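Local structure of protein-glutamine gamma-glutamyltransferase 2 (Pagrus major, 1G0D) at residues A[33-38]-A[131-136]; A[141-146]-A[286-291]; A[473-478]-A[492-497]; A[504-509]-A[561-566]. The protein catalyses the calcium-dependent cross-linking of proteins, joining peptide-bound glutamine side chains to lysines or other primary amines. All coordinates share one frame; numbering follows the deposited sequence.

Contact 1: residues A[33-38]-A[131-136]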
# COMPACT_ATOMS: atom_id res chain seq x y z
N ILE A 33 4.41 -25.98 0.34
CA ILE A 33 4.08 -24.73 -0.34
C ILE A 33 5.24 -24.48 -1.32
O ILE A 33 6.37 -24.17 -0.94
CB ILE A 33 3.96 -23.59 0.63
CG1 ILE A 33 3.03 -23.99 1.77
CG2 ILE A 33 3.49 -22.37 -0.12
CD1 ILE A 33 3.07 -23.09 2.96
N VAL A 34 4.92 -24.58 -2.59
CA VAL A 34 5.87 -24.52 -3.69
C VAL A 34 5.72 -23.30 -4.63
O VAL A 34 4.68 -22.68 -4.63
CB VAL A 34 5.64 -25.89 -4.39
CG1 VAL A 34 5.37 -25.75 -5.89
CG2 VAL A 34 6.75 -26.84 -3.99
N ARG A 35 6.75 -22.92 -5.39
CA ARG A 35 6.64 -21.80 -6.36
C ARG A 35 6.75 -22.41 -7.79
O ARG A 35 7.41 -23.43 -7.96
CB ARG A 35 7.73 -20.75 -6.13
CG ARG A 35 7.72 -20.21 -4.71
CD ARG A 35 8.48 -18.90 -4.56
NE ARG A 35 8.36 -18.36 -3.21
CZ ARG A 35 7.61 -17.31 -2.84
NH1 ARG A 35 6.85 -16.65 -3.70
NH2 ARG A 35 7.65 -16.89 -1.58
N ARG A 36 6.11 -21.81 -8.79
CA ARG A 36 6.10 -22.36 -10.16
C ARG A 36 7.35 -22.29 -11.00
O ARG A 36 8.17 -21.41 -10.83
CB ARG A 36 4.94 -21.75 -10.97
CG ARG A 36 5.17 -20.35 -11.41
CD ARG A 36 3.85 -19.63 -11.73
NE ARG A 36 4.08 -18.37 -12.47
CZ ARG A 36 3.16 -17.73 -13.19
NH1 ARG A 36 1.93 -18.22 -13.30
NH2 ARG A 36 3.48 -16.64 -13.88
N GLY A 37 7.49 -23.22 -11.93
CA GLY A 37 8.65 -23.22 -12.80
C GLY A 37 9.89 -23.83 -12.16
O GLY A 37 10.94 -23.92 -12.80
N GLN A 38 9.76 -24.24 -10.90
CA GLN A 38 10.84 -24.83 -10.10
C GLN A 38 10.39 -26.22 -9.62
O GLN A 38 9.33 -26.38 -9.02
CB GLN A 38 11.12 -23.91 -8.91
CG GLN A 38 12.30 -24.29 -8.06
CD GLN A 38 12.51 -23.35 -6.89
OE1 GLN A 38 12.30 -22.15 -7.02
NE2 GLN A 38 12.93 -23.90 -5.73
N HIS A 131 0.31 -25.91 -2.21
CA HIS A 131 -0.04 -24.62 -2.76
C HIS A 131 1.01 -24.14 -3.73
O HIS A 131 2.19 -24.42 -3.56
CB HIS A 131 -0.17 -23.61 -1.65
CG HIS A 131 -1.43 -23.75 -0.86
ND1 HIS A 131 -1.51 -24.52 0.28
CD2 HIS A 131 -2.65 -23.18 -1.02
CE1 HIS A 131 -2.72 -24.41 0.79
NE2 HIS A 131 -3.43 -23.61 0.02
N MET A 132 0.59 -23.42 -4.75
CA MET A 132 1.52 -22.93 -5.75
C MET A 132 1.44 -21.41 -5.87
O MET A 132 0.36 -20.85 -6.07
CB MET A 132 1.20 -23.57 -7.09
CG MET A 132 2.04 -23.05 -8.22
SD MET A 132 3.57 -23.99 -8.41
CE MET A 132 2.96 -25.53 -9.05
N LEU A 133 2.59 -20.75 -5.76
CA LEU A 133 2.72 -19.29 -5.83
C LEU A 133 3.51 -18.84 -7.09
O LEU A 133 4.03 -19.66 -7.84
CB LEU A 133 3.47 -18.78 -4.59
CG LEU A 133 2.90 -18.85 -3.17
CD1 LEU A 133 1.52 -19.45 -3.11
CD2 LEU A 133 3.85 -19.60 -2.36
N PHE A 134 3.61 -17.54 -7.31
CA PHE A 134 4.33 -16.98 -8.44
C PHE A 134 5.83 -17.14 -8.11
O PHE A 134 6.21 -17.19 -6.95
CB PHE A 134 3.97 -15.48 -8.58
CG PHE A 134 2.65 -15.24 -9.27
CD1 PHE A 134 1.53 -14.84 -8.54
CD2 PHE A 134 2.51 -15.47 -10.63
CE1 PHE A 134 0.29 -14.68 -9.17
CE2 PHE A 134 1.26 -15.31 -11.26
CZ PHE A 134 0.16 -14.93 -10.54
N ASN A 135 6.68 -17.22 -9.14
CA ASN A 135 8.11 -17.42 -8.94
C ASN A 135 8.96 -16.37 -9.63
O ASN A 135 9.40 -16.59 -10.76
CB ASN A 135 8.51 -18.77 -9.50
CG ASN A 135 9.73 -19.31 -8.85
OD1 ASN A 135 10.43 -18.59 -8.14
ND2 ASN A 135 10.01 -20.59 -9.06
N PRO A 136 9.20 -15.21 -8.98
CA PRO A 136 10.02 -14.17 -9.60
C PRO A 136 11.51 -14.51 -9.67
O PRO A 136 12.28 -13.71 -10.17
CB PRO A 136 9.77 -12.92 -8.75
CG PRO A 136 9.15 -13.38 -7.52
CD PRO A 136 8.66 -14.79 -7.69
O HOH W 1 11.91 -19.73 -5.97

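Contact 2: residues A[141-146]-A[286-291]. With SO4 (sulfate ion), chain B.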
# COMPACT_ATOMS: atom_id res chain seq x y z
N ASP A 141 9.42 -17.24 -15.66
CA ASP A 141 8.17 -16.75 -15.08
C ASP A 141 7.97 -15.30 -15.50
O ASP A 141 8.94 -14.51 -15.55
CB ASP A 141 8.23 -16.86 -13.55
CG ASP A 141 6.86 -16.71 -12.90
OD1 ASP A 141 6.04 -15.90 -13.38
OD2 ASP A 141 6.61 -17.40 -11.89
N MET A 142 6.73 -14.93 -15.81
CA MET A 142 6.45 -13.56 -16.20
C MET A 142 6.76 -12.53 -15.10
O MET A 142 7.04 -11.37 -15.41
CB MET A 142 5.01 -13.45 -16.68
CG MET A 142 4.84 -13.73 -18.19
SD MET A 142 3.08 -13.77 -18.62
CE MET A 142 2.39 -15.15 -17.34
N VAL A 143 6.74 -12.93 -13.83
CA VAL A 143 7.08 -12.00 -12.74
C VAL A 143 8.61 -11.97 -12.44
O VAL A 143 9.09 -11.33 -11.50
CB VAL A 143 6.33 -12.35 -11.46
CG1 VAL A 143 4.83 -12.22 -11.67
CG2 VAL A 143 6.65 -13.76 -11.06
N TYR A 144 9.39 -12.63 -13.29
CA TYR A 144 10.83 -12.67 -13.11
C TYR A 144 11.46 -11.30 -12.97
O TYR A 144 11.27 -10.44 -13.85
CB TYR A 144 11.45 -13.36 -14.31
CG TYR A 144 12.94 -13.51 -14.16
CD1 TYR A 144 13.49 -14.05 -13.01
CD2 TYR A 144 13.81 -13.15 -15.19
CE1 TYR A 144 14.88 -14.24 -12.88
CE2 TYR A 144 15.21 -13.33 -15.07
CZ TYR A 144 15.74 -13.89 -13.91
OH TYR A 144 17.10 -14.17 -13.81
N LEU A 145 12.21 -11.11 -11.88
CA LEU A 145 12.94 -9.88 -11.58
C LEU A 145 14.40 -10.34 -11.40
O LEU A 145 14.73 -10.99 -10.41
CB LEU A 145 12.42 -9.23 -10.29
CG LEU A 145 12.59 -7.69 -10.11
CD1 LEU A 145 11.72 -7.13 -8.94
CD2 LEU A 145 14.05 -7.37 -9.85
N PRO A 146 15.29 -9.98 -12.35
CA PRO A 146 16.72 -10.35 -12.36
C PRO A 146 17.68 -9.64 -11.45
O PRO A 146 18.70 -9.14 -11.92
CB PRO A 146 17.12 -10.16 -13.80
CG PRO A 146 16.23 -9.11 -14.30
CD PRO A 146 14.97 -9.10 -13.48
N LEU A 286 1.49 -13.85 -2.57
CA LEU A 286 1.28 -14.74 -3.70
C LEU A 286 2.53 -14.82 -4.56
O LEU A 286 2.63 -15.67 -5.44
CB LEU A 286 0.09 -14.28 -4.55
CG LEU A 286 -1.25 -14.33 -3.79
CD1 LEU A 286 -2.42 -14.11 -4.75
CD2 LEU A 286 -1.42 -15.66 -3.11
N GLY A 287 3.47 -13.91 -4.35
CA GLY A 287 4.70 -13.98 -5.13
C GLY A 287 4.94 -12.91 -6.16
O GLY A 287 5.92 -12.97 -6.92
N ILE A 288 4.08 -11.91 -6.23
CA ILE A 288 4.31 -10.87 -7.23
C ILE A 288 5.06 -9.74 -6.57
O ILE A 288 4.60 -9.19 -5.59
CB ILE A 288 2.97 -10.35 -7.82
CG1 ILE A 288 2.16 -11.53 -8.40
CG2 ILE A 288 3.22 -9.34 -8.90
CD1 ILE A 288 0.83 -11.13 -9.08
N PRO A 289 6.26 -9.39 -7.07
CA PRO A 289 7.06 -8.30 -6.50
C PRO A 289 6.23 -7.00 -6.38
O PRO A 289 5.68 -6.50 -7.39
CB PRO A 289 8.23 -8.18 -7.47
CG PRO A 289 8.30 -9.46 -8.12
CD PRO A 289 6.94 -10.02 -8.21
N THR A 290 6.14 -6.43 -5.18
CA THR A 290 5.30 -5.23 -4.95
C THR A 290 5.86 -4.19 -3.94
O THR A 290 6.51 -4.53 -2.95
CB THR A 290 3.87 -5.73 -4.47
OG1 THR A 290 3.32 -6.61 -5.45
CG2 THR A 290 2.90 -4.59 -4.22
N ARG A 291 5.62 -2.92 -4.20
CA ARG A 291 6.05 -1.90 -3.25
C ARG A 291 5.07 -0.74 -3.20
O ARG A 291 4.62 -0.24 -4.24
CB ARG A 291 7.41 -1.33 -3.61
CG ARG A 291 7.55 -0.97 -5.06
CD ARG A 291 8.88 -0.32 -5.30
NE ARG A 291 8.97 0.16 -6.67
CZ ARG A 291 10.09 0.59 -7.23
NH1 ARG A 291 11.22 0.61 -6.54
NH2 ARG A 291 10.06 1.02 -8.48
S SO4 B . 13.61 0.42 -9.71
O1 SO4 B . 12.74 0.87 -10.69
O2 SO4 B . 13.42 -0.98 -9.58
O3 SO4 B . 14.85 0.60 -10.32
O4 SO4 B . 13.50 1.24 -8.54

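Contact 3: residues A[473-478]-A[492-497]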
# COMPACT_ATOMS: atom_id res chain seq x y z
N LEU A 473 7.33 40.29 -6.83
CA LEU A 473 6.78 39.83 -5.58
C LEU A 473 6.88 38.31 -5.46
O LEU A 473 6.65 37.58 -6.42
CB LEU A 473 5.33 40.28 -5.47
CG LEU A 473 4.99 41.56 -4.66
CD1 LEU A 473 6.22 42.36 -4.33
CD2 LEU A 473 4.00 42.41 -5.47
N GLN A 474 7.24 37.83 -4.27
CA GLN A 474 7.36 36.40 -4.03
C GLN A 474 6.73 36.06 -2.69
O GLN A 474 7.18 36.51 -1.65
CB GLN A 474 8.83 35.98 -4.03
CG GLN A 474 9.58 36.36 -5.30
CD GLN A 474 9.06 35.64 -6.56
OE1 GLN A 474 9.38 36.03 -7.69
NE2 GLN A 474 8.26 34.60 -6.36
N LEU A 475 5.68 35.25 -2.74
CA LEU A 475 4.94 34.87 -1.54
C LEU A 475 5.37 33.50 -1.05
O LEU A 475 5.64 32.62 -1.86
CB LEU A 475 3.43 34.87 -1.88
CG LEU A 475 2.34 35.13 -0.84
CD1 LEU A 475 2.70 36.25 0.12
CD2 LEU A 475 1.06 35.47 -1.57
N SER A 476 5.45 33.32 0.26
CA SER A 476 5.86 32.05 0.83
C SER A 476 5.37 31.93 2.27
O SER A 476 5.29 32.93 2.95
CB SER A 476 7.39 31.93 0.80
OG SER A 476 8.00 32.72 1.81
N ILE A 477 5.03 30.71 2.71
CA ILE A 477 4.55 30.46 4.07
C ILE A 477 5.57 29.61 4.78
O ILE A 477 6.15 28.72 4.17
CB ILE A 477 3.19 29.70 4.07
CG1 ILE A 477 2.13 30.57 3.40
CG2 ILE A 477 2.73 29.40 5.47
CD1 ILE A 477 1.05 29.78 2.76
N LYS A 478 5.81 29.87 6.06
CA LYS A 478 6.82 29.11 6.79
C LYS A 478 6.43 28.78 8.20
O LYS A 478 5.71 29.53 8.83
CB LYS A 478 8.14 29.88 6.82
CG LYS A 478 8.07 31.30 6.26
CD LYS A 478 9.40 31.72 5.66
CE LYS A 478 9.50 33.25 5.58
NZ LYS A 478 10.82 33.70 5.03
N VAL A 492 4.13 34.50 6.88
CA VAL A 492 3.77 34.63 5.48
C VAL A 492 4.69 35.75 5.03
O VAL A 492 4.53 36.89 5.45
CB VAL A 492 2.27 35.07 5.31
CG1 VAL A 492 1.95 35.31 3.84
CG2 VAL A 492 1.36 33.98 5.84
N GLU A 493 5.69 35.44 4.20
CA GLU A 493 6.61 36.45 3.77
C GLU A 493 6.48 36.80 2.32
O GLU A 493 6.44 35.93 1.46
CB GLU A 493 8.03 35.99 4.07
CG GLU A 493 9.09 36.78 3.34
CD GLU A 493 10.50 36.36 3.71
OE1 GLU A 493 11.11 37.02 4.59
OE2 GLU A 493 11.01 35.38 3.10
N VAL A 494 6.39 38.09 2.05
CA VAL A 494 6.28 38.63 0.70
C VAL A 494 7.65 39.21 0.36
O VAL A 494 8.11 40.10 1.05
CB VAL A 494 5.25 39.80 0.66
CG1 VAL A 494 5.13 40.29 -0.76
CG2 VAL A 494 3.90 39.36 1.24
N LYS A 495 8.31 38.70 -0.66
CA LYS A 495 9.63 39.22 -1.00
C LYS A 495 9.54 40.02 -2.25
O LYS A 495 9.22 39.50 -3.30
CB LYS A 495 10.66 38.09 -1.26
CG LYS A 495 11.49 37.59 -0.04
CD LYS A 495 11.71 36.05 -0.03
CE LYS A 495 10.45 35.24 -0.49
NZ LYS A 495 9.45 34.85 0.57
N ASN A 496 9.83 41.30 -2.16
CA ASN A 496 9.81 42.11 -3.35
C ASN A 496 11.23 42.12 -3.90
O ASN A 496 12.08 42.82 -3.38
CB ASN A 496 9.35 43.54 -3.01
CG ASN A 496 9.38 44.45 -4.23
OD1 ASN A 496 9.78 44.04 -5.32
ND2 ASN A 496 8.96 45.70 -4.04
N GLU A 497 11.53 41.33 -4.91
CA GLU A 497 12.87 41.42 -5.44
C GLU A 497 12.81 42.24 -6.72
O GLU A 497 13.29 41.81 -7.78
CB GLU A 497 13.50 40.05 -5.71
CG GLU A 497 12.96 38.93 -4.88
CD GLU A 497 12.26 37.92 -5.76
OE1 GLU A 497 12.65 36.73 -5.77
OE2 GLU A 497 11.31 38.33 -6.47

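Contact 4: residues A[504-509]-A[561-566]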
# COMPACT_ATOMS: atom_id res chain seq x y z
N ALA A 504 0.58 46.16 -2.03
CA ALA A 504 -0.38 45.14 -2.41
C ALA A 504 -1.30 44.73 -1.26
O ALA A 504 -1.14 45.17 -0.11
CB ALA A 504 0.36 43.91 -2.99
N GLN A 505 -2.30 43.92 -1.57
CA GLN A 505 -3.25 43.49 -0.57
C GLN A 505 -2.94 42.05 -0.25
O GLN A 505 -2.96 41.20 -1.13
CB GLN A 505 -4.67 43.60 -1.11
CG GLN A 505 -5.75 43.72 -0.04
CD GLN A 505 -5.80 45.10 0.59
OE1 GLN A 505 -5.58 46.11 -0.10
NE2 GLN A 505 -6.07 45.16 1.89
N LEU A 506 -2.71 41.79 1.02
CA LEU A 506 -2.34 40.47 1.47
C LEU A 506 -3.41 39.76 2.28
O LEU A 506 -3.62 40.05 3.46
CB LEU A 506 -1.06 40.61 2.29
CG LEU A 506 -0.08 39.49 2.65
CD1 LEU A 506 -0.11 39.26 4.15
CD2 LEU A 506 -0.39 38.24 1.89
N THR A 507 -4.09 38.80 1.67
CA THR A 507 -5.11 38.03 2.37
C THR A 507 -4.55 36.69 2.87
O THR A 507 -3.93 35.96 2.11
CB THR A 507 -6.27 37.71 1.43
OG1 THR A 507 -6.73 38.91 0.80
CG2 THR A 507 -7.40 37.04 2.21
N MET A 508 -4.79 36.35 4.13
CA MET A 508 -4.32 35.09 4.69
C MET A 508 -5.43 34.35 5.42
O MET A 508 -6.22 34.97 6.13
CB MET A 508 -3.20 35.33 5.68
CG MET A 508 -2.30 36.45 5.31
SD MET A 508 -1.39 36.81 6.80
CE MET A 508 -1.54 38.61 6.91
N LEU A 509 -5.53 33.04 5.22
CA LEU A 509 -6.55 32.25 5.91
C LEU A 509 -5.90 31.00 6.45
O LEU A 509 -4.94 30.51 5.90
CB LEU A 509 -7.66 31.76 5.00
CG LEU A 509 -8.31 32.41 3.78
CD1 LEU A 509 -7.31 32.68 2.65
CD2 LEU A 509 -9.41 31.42 3.33
N VAL A 561 -2.81 26.51 5.29
CA VAL A 561 -2.69 27.96 5.30
C VAL A 561 -2.56 28.43 3.86
O VAL A 561 -1.86 27.81 3.08
CB VAL A 561 -1.43 28.40 6.07
CG1 VAL A 561 -1.29 29.92 6.04
CG2 VAL A 561 -1.51 27.89 7.49
N LYS A 562 -3.27 29.50 3.51
CA LYS A 562 -3.23 30.07 2.15
C LYS A 562 -2.94 31.56 2.18
O LYS A 562 -3.31 32.26 3.11
CB LYS A 562 -4.56 29.85 1.43
CG LYS A 562 -4.99 28.41 1.41
CD LYS A 562 -6.28 28.26 0.60
CE LYS A 562 -6.71 26.82 0.47
NZ LYS A 562 -7.73 26.71 -0.60
N ALA A 563 -2.27 32.07 1.18
CA ALA A 563 -2.00 33.49 1.20
C ALA A 563 -2.21 33.97 -0.21
O ALA A 563 -1.84 33.30 -1.17
CB ALA A 563 -0.56 33.75 1.64
N LEU A 564 -2.88 35.11 -0.34
CA LEU A 564 -3.15 35.70 -1.64
C LEU A 564 -2.45 37.04 -1.59
O LEU A 564 -2.46 37.71 -0.57
CB LEU A 564 -4.66 35.93 -1.81
CG LEU A 564 -5.36 35.76 -3.14
CD1 LEU A 564 -5.67 37.12 -3.70
CD2 LEU A 564 -4.53 34.94 -4.10
N LEU A 565 -1.82 37.43 -2.68
CA LEU A 565 -1.13 38.71 -2.69
C LEU A 565 -1.63 39.38 -3.94
O LEU A 565 -1.15 39.06 -5.01
CB LEU A 565 0.37 38.49 -2.83
CG LEU A 565 1.43 39.37 -2.16
CD1 LEU A 565 2.15 40.17 -3.21
CD2 LEU A 565 0.80 40.26 -1.14
N ASP A 566 -2.62 40.25 -3.84
CA ASP A 566 -3.02 40.87 -5.08
C ASP A 566 -1.98 41.89 -5.43
O ASP A 566 -1.91 42.99 -4.87
CB ASP A 566 -4.40 41.49 -5.03
CG ASP A 566 -5.14 41.26 -6.33
OD1 ASP A 566 -6.35 40.92 -6.28
OD2 ASP A 566 -4.49 41.42 -7.40

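Contact 1: residues A[33-38]-A[131-136]
N135 reaches over to the turn that follows strand 33-35, its ND2 donating to R36 O at 2.7 Å. That oxygen lies in the plane of the amide, whereas ND2 sits above the plane of the R36 carbonyl. The same ND2 makes a weak bond to Q38 OE1, and one water links Q38 OE1 to N135 OD1. Beside the turn the strands run parallel: V34 N binds H131 O at 2.9 Å, V34 O takes L133 N, and R36 N extends the ladder to L133 O. I33 CG2 packs on L133 CD2 at 3.6 Å; on the other face M132 bends at chi2 and chi3 (89° and 71°), laying its SD 3.6 Å from V34 CG1. F134 CD2 sits over the centre of one face of the R36 guanidinium, 3.5 Å from R36 CZ, the two planes 71° apart. D141 and the carbonyls of A103 and S210 hold that guanidinium in position. Replacing R36 by a leucine would probably leave the D141 carboxylate without its charged mate and F134 without its flat neighbour. Helix 184-193 covers I33, H131 and L133 through M185 and F189, while F134 packs on helix 212-223, so this edge of the N-terminal beta-sandwich abuts the catalytic core.

Contact 2: residues A[141-146]-A[286-291]
V143 and L145 pack on P289 in a largely apolar contact, buried between the loop leading into helix 148-156 and the short link from helix 272-286 to strand 290-298. V143 CB meets P289 CD at 4.0 Å, with V143 O close to CG of the same ring. L145 CD1 reaches P289 CB at 3.9 Å, the two side chains sliding past each other in opposite directions. V143 CG1, anti to its carbonyl carbon (chi1 -63°), makes a looser contact with I288 CG1 at 4.3 Å. The loop is shaped by D141, whose OD1 accepts V143 N at 3.1 Å, an Asx turn in which the N-H comes from above the carboxylate plane, inside a type I turn. L151 and V155 of helix 148-156 and W338 of strand 329-339 enclose the proline further. Beyond it, R291 NH1 donates to O4 of a sulfate, probably from the crystallisation liquor, at 3.1 Å. R291 NH2 helps weakly and also pairs with E336, and W351 NE1 grips the same ion. G287, at positive phi, ends helix 272-286 in a Schellman motif; that helix starts at the active-site C272 and leads here into the sheet carrying H332 and D355, the papain-like core of transglutaminases.

Contact 3: residues A[473-478]-A[492-497]
L475 and V494 face each other across an antiparallel hairpin, one of the non-hydrogen-bonded pairs that fill its apolar side. L475 CD1 lies 3.5 Å from V494 CG2 and also touches V492 CG1, a reach it gains because its CG stands anti to the backbone N (chi1 -152°). At one end L473 CD1 packs on N496 CB at 3.6 Å; at the other I477 CG1 looks loosely toward V492 CG2. The backbone bonds come in two pairs: K495 N to Q474 O at 2.7 Å and E493 N to S476 O at 2.8 Å are sound, while the return bonds from Q474 N and S476 N are bent and weak. Charge gathers on the face of S476 and E493. E493 OE2 accepts two lysines, K478 NZ at 2.6 Å from far above the carboxylate plane (74° out of it) and K495 NZ at 3.0 Å on the anti side, near that plane. K495 NZ adds a weak bond to S476 OG. A leucine in place of E493 would probably leave these two ammonium groups, 4.8 Å apart, without the carboxylate that joins them. S476, I477 and K478 probably help bind GTP, as in relatives. The hairpin is extended by strand 536-544, and its leucines and valines close on strands 502-513, 558-566 and 573-581, the opposing sheet of the first C-terminal beta-barrel.

Contact 4: residues A[504-509]-A[561-566]
L506 and L565 bring their CD2 methyls together at 3.8 Å, the apolar centre of this strand pair. In L506 chi1 (-162°) places CG anti to the backbone N, and the turn about chi2 (-114°) then sets CD2 toward the neighbouring strand, where it also lies 3.3 Å from L564 O and at the limit of contact with A563 CB. A504 CB completes the group at the start of segment 504-509, 4.1 Å from L565 CD2. This face turns inward: L473 and L475 of strand 473-479 cover A563 and L565, so the two sheets of the first C-terminal beta-barrel of the transglutaminase fold press together here. The strands themselves are antiparallel and interior in their sheet, between 525-532 and 573-581. T507 and L564 form a hydrogen-bonded pair, L564 N giving to T507 O at 2.8 Å, and T507 N answering to L564 O at 3.0 Å. Two residues further on, L509 and K562 exchange a similar pair of bonds. D566 N binds Q505 O at 2.9 Å, but the return bond from Q505 N is long and weak. On the opposite face T507 CB rests 4.0 Å from L564 CB, and L509 CD1 lies near K562 CB. Further out, T507 OG1 bonds to T527 OG1. The extended chain of K562 ends in a salt bridge with D326, and the D566 carboxylate in one with R410.

The four contacts form two pairs far apart in the chain. Contacts 1 and 2, with centres 11 Å apart, meet directly: D141 OD1 bridges to R36 NH2 at 2.7 Å, and D141 OD2 probably accepts N135 N at 2.8 Å. Contacts 3 and 4, centres 10 Å apart, lie in facing sheets, with L475 CD2 only 3.3 Å from L565 CB. Centres of contacts 1 and 4 lie 59 Å apart, on opposite sides of the chain's centre. In contact 2 the side chain of L145 is about 12 Å from that of E434, a probable calcium ligand, while in contact 3 the side chain of I477 is about 4 Å from that of A578, its probable partner in the GTP site.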